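Chymotrypsin-like serine protease (Equine arteritis virus, PDB 1MBM) cleaves peptide bonds as a compact chymotrypsin-like serine endopeptidase, probably to process the replicase polyprotein of the virus. Local coordinates at residues F8-G11 and S12-T16; A117-G121 and D122-G126; K170-P173 and D174-A178. All blocks are in the same frame, centred on the assembly; numbering follows the deposited sequence.

Interaction 1 (F8-G11 and S12-T16)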
loop_
_atom_site.group_PDB
_atom_site.type_symbol
_atom_site.label_atom_id
_atom_site.label_comp_id
_atom_site.label_asym_id
_atom_site.label_seq_id
_atom_site.Cartn_x
_atom_site.Cartn_y
_atom_site.Cartn_z
ATOM N N PHE A 8 10.012 -0.914 10.272
ATOM C CA PHE A 8 9.362 0.187 10.966
ATOM C C PHE A 8 10.124 1.479 10.689
ATOM O O PHE A 8 11.344 1.485 10.655
ATOM C CB PHE A 8 9.357 -0.062 12.477
ATOM C CG PHE A 8 8.437 -1.167 12.918
ATOM C CD1 PHE A 8 7.081 -0.931 13.086
ATOM C CD2 PHE A 8 8.932 -2.430 13.194
ATOM C CE1 PHE A 8 6.232 -1.938 13.504
ATOM C CE2 PHE A 8 8.088 -3.446 13.616
ATOM C CZ PHE A 8 6.739 -3.200 13.773
ATOM N N VAL A 9 9.396 2.577 10.500
ATOM C CA VAL A 9 10.003 3.880 10.221
ATOM C C VAL A 9 9.522 4.904 11.254
ATOM O O VAL A 9 8.324 4.976 11.541
ATOM C CB VAL A 9 9.642 4.378 8.800
ATOM C CG1 VAL A 9 10.204 5.754 8.537
ATOM C CG2 VAL A 9 10.161 3.395 7.720
ATOM N N ALA A 10 10.461 5.664 11.829
ATOM C CA ALA A 10 10.139 6.717 12.786
ATOM C C ALA A 10 10.768 8.059 12.387
ATOM O O ALA A 10 11.994 8.177 12.281
ATOM C CB ALA A 10 10.597 6.323 14.190
ATOM N N GLY A 11 9.915 9.058 12.178
ATOM C CA GLY A 11 10.323 10.422 11.864
ATOM C C GLY A 11 9.434 11.345 12.680
ATOM O O GLY A 11 9.433 11.272 13.913
ATOM N N SER A 12 8.669 12.206 12.012
ATOM C CA SER A 12 7.707 13.064 12.707
ATOM C C SER A 12 6.538 12.204 13.161
ATOM O O SER A 12 5.796 12.555 14.086
ATOM C CB SER A 12 7.194 14.182 11.798
ATOM O OG SER A 12 8.125 15.246 11.709
ATOM N N SER A 13 6.353 11.078 12.480
ATOM C CA SER A 13 5.320 10.147 12.900
ATOM C C SER A 13 5.851 8.712 12.853
ATOM O O SER A 13 7.015 8.487 12.531
ATOM C CB SER A 13 4.043 10.345 12.089
ATOM O OG SER A 13 3.043 9.430 12.491
ATOM N N TYR A 14 5.003 7.748 13.184
ATOM C CA TYR A 14 5.419 6.352 13.251
ATOM C C TYR A 14 4.739 5.608 12.135
ATOM O O TYR A 14 3.514 5.669 11.994
ATOM C CB TYR A 14 5.042 5.732 14.601
ATOM C CG TYR A 14 5.840 6.283 15.756
ATOM C CD1 TYR A 14 7.229 6.217 15.753
ATOM C CD2 TYR A 14 5.213 6.881 16.834
ATOM C CE1 TYR A 14 7.969 6.728 16.799
ATOM C CE2 TYR A 14 5.946 7.396 17.894
ATOM C CZ TYR A 14 7.328 7.317 17.864
ATOM O OH TYR A 14 8.075 7.828 18.912
ATOM N N GLY A 15 5.536 4.925 11.327
ATOM C CA GLY A 15 4.992 4.241 10.174
ATOM C C GLY A 15 5.732 2.982 9.794
ATOM O O GLY A 15 6.509 2.415 10.588
ATOM N N THR A 16 5.494 2.567 8.553
ATOM C CA THR A 16 6.026 1.340 8.005
ATOM C C THR A 16 6.869 1.653 6.786
ATOM O O THR A 16 6.613 2.624 6.085
ATOM C CB THR A 16 4.848 0.443 7.570
ATOM O OG1 THR A 16 4.001 0.195 8.694
ATOM C CG2 THR A 16 5.326 -0.956 7.164
#
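V9 and G15 are paired by two backbone hydrogen bonds in the N-terminal beta hairpin, where strand 8-10 turns back on strand 14-16 at 147°. V9 N gives an almost straight bond to G15 O at 2.9 Å. G15 N returns a bond to V9 O at 2.8 Å, which completes the hydrogen-bonded pair between the two non-hydrogen-bonded ones, F8 with T16 and A10 with Y14. Traced outward, the V9 side chain leaves from the face of the hairpin opposite to F8, A10 and Y14. Its CB lies 4.1 Å from G15 O. From there a first torsion of 177° sets CG2 beside the backbone N and opposite the carbonyl carbon, which swings this methyl over the other strand to reach T16 C at 3.8 Å.

The other face carries a small apolar contact. A10 CB meets the Y14 ring at its edge, near the ring plane, and sits 3.7 Å from Y14 CD1. Beyond this pair the chain reverses through G11, S12 and S13, and G11 N closes the loop on S13 O at 3.0 Å. The A10 CA hydrogen also points toward S13 O, which thus receives two donors, one weak.

In the closed antiparallel barrel, strand 40-45 is joined to the first arm by backbone hydrogen bonds of F8 with K44 and A10 with T42, while A41 and L43 cover V9. On the second arm, T16 OG1 bonds G112 O and the T16 backbone bonds that of S114, the probable nucleophile.

Interaction 2 (A117-G121 and D122-G126)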
loop_
_atom_site.group_PDB
_atom_site.type_symbol
_atom_site.label_atom_id
_atom_site.label_comp_id
_atom_site.label_asym_id
_atom_site.label_seq_id
_atom_site.Cartn_x
_atom_site.Cartn_y
_atom_site.Cartn_z
ATOM N N ALA A 117 4.288 -0.585 1.662
ATOM C CA ALA A 117 4.296 -0.700 0.210
ATOM C C ALA A 117 2.986 -1.359 -0.160
ATOM O O ALA A 117 2.506 -2.238 0.559
ATOM C CB ALA A 117 5.461 -1.561 -0.261
ATOM N N VAL A 118 2.381 -0.889 -1.241
ATOM C CA VAL A 118 1.190 -1.526 -1.766
ATOM C C VAL A 118 1.661 -2.202 -3.052
ATOM O O VAL A 118 2.156 -1.541 -3.961
ATOM C CB VAL A 118 0.064 -0.510 -2.026
ATOM C CG1 VAL A 118 -1.161 -1.201 -2.550
ATOM C CG2 VAL A 118 -0.276 0.244 -0.759
ATOM N N VAL A 119 1.555 -3.523 -3.121
ATOM C CA VAL A 119 2.117 -4.224 -4.270
ATOM C C VAL A 119 1.112 -5.091 -5.014
ATOM O O VAL A 119 0.144 -5.575 -4.435
ATOM C CB VAL A 119 3.367 -5.109 -3.891
ATOM C CG1 VAL A 119 4.390 -4.314 -3.050
ATOM C CG2 VAL A 119 2.959 -6.366 -3.162
ATOM N N GLN A 120 1.366 -5.265 -6.303
ATOM C CA GLN A 120 0.585 -6.136 -7.167
ATOM C C GLN A 120 1.626 -6.973 -7.904
ATOM O O GLN A 120 2.466 -6.434 -8.619
ATOM C CB GLN A 120 -0.273 -5.321 -8.147
ATOM C CG GLN A 120 -1.463 -4.640 -7.479
ATOM C CD GLN A 120 -2.422 -3.968 -8.455
ATOM O OE1 GLN A 120 -2.007 -3.168 -9.290
ATOM N NE2 GLN A 120 -3.711 -4.275 -8.327
ATOM N N GLY A 121 1.588 -8.284 -7.703
ATOM C CA GLY A 121 2.598 -9.160 -8.262
ATOM C C GLY A 121 3.935 -8.866 -7.603
ATOM O O GLY A 121 4.024 -8.800 -6.380
ATOM N N ASP A 122 4.964 -8.644 -8.414
ATOM C CA ASP A 122 6.296 -8.332 -7.911
ATOM C C ASP A 122 6.592 -6.829 -7.982
ATOM O O ASP A 122 7.749 -6.404 -7.884
ATOM C CB ASP A 122 7.355 -9.115 -8.700
ATOM C CG ASP A 122 7.449 -8.682 -10.165
ATOM O OD1 ASP A 122 6.576 -7.923 -10.640
ATOM O OD2 ASP A 122 8.365 -9.064 -10.926
ATOM N N ALA A 123 5.549 -6.023 -8.146
ATOM C CA ALA A 123 5.771 -4.603 -8.351
ATOM C C ALA A 123 5.079 -3.707 -7.343
ATOM O O ALA A 123 3.969 -3.995 -6.907
ATOM C CB ALA A 123 5.354 -4.215 -9.768
ATOM N N VAL A 124 5.749 -2.608 -7.006
ATOM C CA VAL A 124 5.203 -1.605 -6.118
ATOM C C VAL A 124 4.364 -0.638 -6.946
ATOM O O VAL A 124 4.832 -0.107 -7.961
ATOM C CB VAL A 124 6.337 -0.808 -5.424
ATOM C CG1 VAL A 124 5.781 0.385 -4.649
ATOM C CG2 VAL A 124 7.152 -1.709 -4.516
ATOM N N VAL A 125 3.123 -0.424 -6.531
ATOM C CA VAL A 125 2.277 0.553 -7.185
ATOM C C VAL A 125 2.256 1.864 -6.381
ATOM O O VAL A 125 2.036 2.940 -6.944
ATOM C CB VAL A 125 0.844 0.005 -7.454
ATOM C CG1 VAL A 125 0.913 -1.265 -8.322
ATOM C CG2 VAL A 125 0.132 -0.295 -6.151
ATOM N N GLY A 126 2.517 1.785 -5.075
ATOM C CA GLY A 126 2.524 2.982 -4.250
ATOM C C GLY A 126 2.786 2.701 -2.779
ATOM O O GLY A 126 3.147 1.582 -2.412
#
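V118 CG1 stands opposite its own backbone N (chi1 -179°), while V125 CG2 takes the crowded position between backbone N and carbonyl carbon, and these choices bring the two methyls to 3.9 Å as the side chains cross obliquely. The same V125 CG2 presses close over V118 O, at 3.2 Å. V125 CG1, turned beside the backbone N, meets Q120 OE1 at 3.6 Å, the two side chains running at about a right angle. On the opposite face V119 CG1 and V124 CG2, each beside its own backbone N, touch more loosely at 4.1 Å.

The backbone explains why V125 leans over V118. V125 and G126 both face V118, a classic beta bulge: V125 N donates to V118 O at 3.0 Å, and V118 N donates to G126 O at 2.8 Å. The extra residue shifts the register by one before V119 pairs with V124. Nearer the end of the hairpin, Q120 and A123 are joined by two backbone bonds across a type II' turn whose first corner is G121, with positive phi (67°), and whose second is D122. A123 N reaches Q120 O at 3.1 Å, and Q120 N donates in return to A123 O.

The strands of the hairpin are buried in the second antiparallel sheet, with the G121-D122 turn exposed. Strand 85-91 flanks 117-120, with A87 and W89 against V118. Q120 NE2 is held by T83 O and P86 O. L100 of strand 94-100 touches V118, Q120 and V125, and W20 of strand 14-22 packs on A117 and V124.

Interaction 3 (K170-P173 and D174-A178)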
loop_
_atom_site.group_PDB
_atom_site.type_symbol
_atom_site.label_atom_id
_atom_site.label_comp_id
_atom_site.label_asym_id
_atom_site.label_seq_id
_atom_site.Cartn_x
_atom_site.Cartn_y
_atom_site.Cartn_z
ATOM N N LYS A 170 -22.060 -6.004 2.954
ATOM C CA LYS A 170 -22.861 -5.020 3.677
ATOM C C LYS A 170 -22.264 -3.618 3.722
ATOM O O LYS A 170 -22.853 -2.677 3.192
ATOM C CB LYS A 170 -23.195 -5.512 5.092
ATOM C CG LYS A 170 -24.380 -6.480 5.152
ATOM C CD LYS A 170 -23.965 -7.923 4.880
ATOM C CE LYS A 170 -25.125 -8.751 4.339
ATOM N NZ LYS A 170 -26.320 -8.710 5.225
ATOM N N ASP A 171 -21.099 -3.468 4.339
ATOM C CA ASP A 171 -20.533 -2.130 4.477
ATOM C C ASP A 171 -19.520 -1.752 3.391
ATOM O O ASP A 171 -18.363 -2.180 3.396
ATOM C CB ASP A 171 -20.006 -1.867 5.901
ATOM C CG ASP A 171 -18.657 -2.507 6.167
ATOM O OD1 ASP A 171 -18.588 -3.754 6.228
ATOM O OD2 ASP A 171 -17.612 -1.838 6.330
ATOM N N ILE A 172 -19.995 -0.967 2.432
ATOM C CA ILE A 172 -19.136 -0.423 1.396
ATOM C C ILE A 172 -19.265 1.099 1.452
ATOM O O ILE A 172 -20.333 1.624 1.759
ATOM C CB ILE A 172 -19.493 -0.990 0.000
ATOM C CG1 ILE A 172 -20.954 -0.717 -0.356
ATOM C CG2 ILE A 172 -19.192 -2.490 -0.057
ATOM C CD1 ILE A 172 -21.283 -1.023 -1.805
ATOM N N PRO A 173 -18.167 1.795 1.172
ATOM C CA PRO A 173 -18.122 3.258 1.227
ATOM C C PRO A 173 -19.013 3.912 0.183
ATOM O O PRO A 173 -19.260 3.325 -0.875
ATOM C CB PRO A 173 -16.668 3.563 0.867
ATOM C CG PRO A 173 -15.947 2.302 1.138
ATOM C CD PRO A 173 -16.876 1.224 0.756
ATOM N N ASP A 174 -19.438 5.136 0.476
ATOM C CA ASP A 174 -20.301 5.922 -0.400
ATOM C C ASP A 174 -19.666 6.223 -1.752
ATOM O O ASP A 174 -20.376 6.459 -2.726
ATOM C CB ASP A 174 -20.711 7.231 0.289
ATOM C CG ASP A 174 -21.788 7.020 1.332
ATOM O OD1 ASP A 174 -21.770 5.964 1.997
ATOM O OD2 ASP A 174 -22.701 7.847 1.548
ATOM N N ASN A 175 -18.338 6.188 -1.816
ATOM C CA ASN A 175 -17.633 6.424 -3.075
ATOM C C ASN A 175 -17.669 5.233 -4.050
ATOM O O ASN A 175 -17.167 5.316 -5.169
ATOM C CB ASN A 175 -16.210 6.958 -2.834
ATOM C CG ASN A 175 -16.201 8.438 -2.446
ATOM O OD1 ASN A 175 -15.143 9.022 -2.151
ATOM N ND2 ASN A 175 -17.383 9.057 -2.448
ATOM N N ILE A 176 -18.261 4.125 -3.611
ATOM C CA ILE A 176 -18.540 3.011 -4.503
ATOM C C ILE A 176 -20.053 3.079 -4.720
ATOM O O ILE A 176 -20.837 2.834 -3.805
ATOM C CB ILE A 176 -18.108 1.659 -3.907
ATOM C CG1 ILE A 176 -16.590 1.551 -3.888
ATOM C CG2 ILE A 176 -18.598 0.528 -4.782
ATOM C CD1 ILE A 176 -16.066 0.254 -3.310
ATOM N N ILE A 177 -20.448 3.485 -5.921
ATOM C CA ILE A 177 -21.853 3.695 -6.243
ATOM C C ILE A 177 -22.557 2.373 -6.539
ATOM O O ILE A 177 -22.278 1.722 -7.538
ATOM C CB ILE A 177 -21.960 4.677 -7.422
ATOM C CG1 ILE A 177 -21.301 6.006 -7.023
ATOM C CG2 ILE A 177 -23.414 4.886 -7.830
ATOM C CD1 ILE A 177 -21.140 6.997 -8.161
ATOM N N ALA A 178 -23.453 1.974 -5.646
ATOM C CA ALA A 178 -24.148 0.689 -5.774
ATOM C C ALA A 178 -25.251 0.719 -6.838
ATOM O O ALA A 178 -26.395 1.038 -6.533
ATOM C CB ALA A 178 -24.708 0.266 -4.420
HETATM O O HOH W 1 -22.505 3.449 0.812
#
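I172 overlaps the side chain of I176 with the end of its chain: CD1 lies 4.3 Å from I176 CG2, and at 4.5 Å it also approaches A178 CB. A first torsion of 57° places I172 CG1 between the backbone N and the carbonyl carbon, and the nearly extended second torsion carries CD1 outward to this pair. I176 uses both of its branches, for CD1 on its other arm rests against P173 CD, the ring carbon bonded to the nitrogen, at 4.3 Å.

Between these residues the chain folds through a type I turn, P173 to I176, with D174 and N175 at its corners. I176 N donates to P173 O at 3.0 Å. A water lies between I172 O (3.0 Å) and D174 OD1 (2.9 Å), though both of its bonds may not be made at once.

I176 is further covered by V104, L106 and L154, while the backbone of I177 pairs with V152 in a short parallel sheet. The chemistry is therefore divided: one backbone bond closes the turn, a water connects the residue before it to its first corner, and the side chains add loose apolar contacts.

Overall arrangement
From the N terminus, interaction 1 comes first, turning strand 6-10 back into strand 14-22 within the closed first barrel. The chain then completes that barrel before interaction 2 makes the reversal between strands 117-120 and 123-132 in the second sheet. Their centres are about 20 Å apart and their nearest atoms about 6 Å. Interaction 3, a tight turn rather than a strand pair, follows after strand 165-167, in what is probably the alpha/beta C-terminal extension; its centre is about 31 Å from that of interaction 1 and 25 Å from that of interaction 2. All three are in series: each closes before the next opens, and none cross.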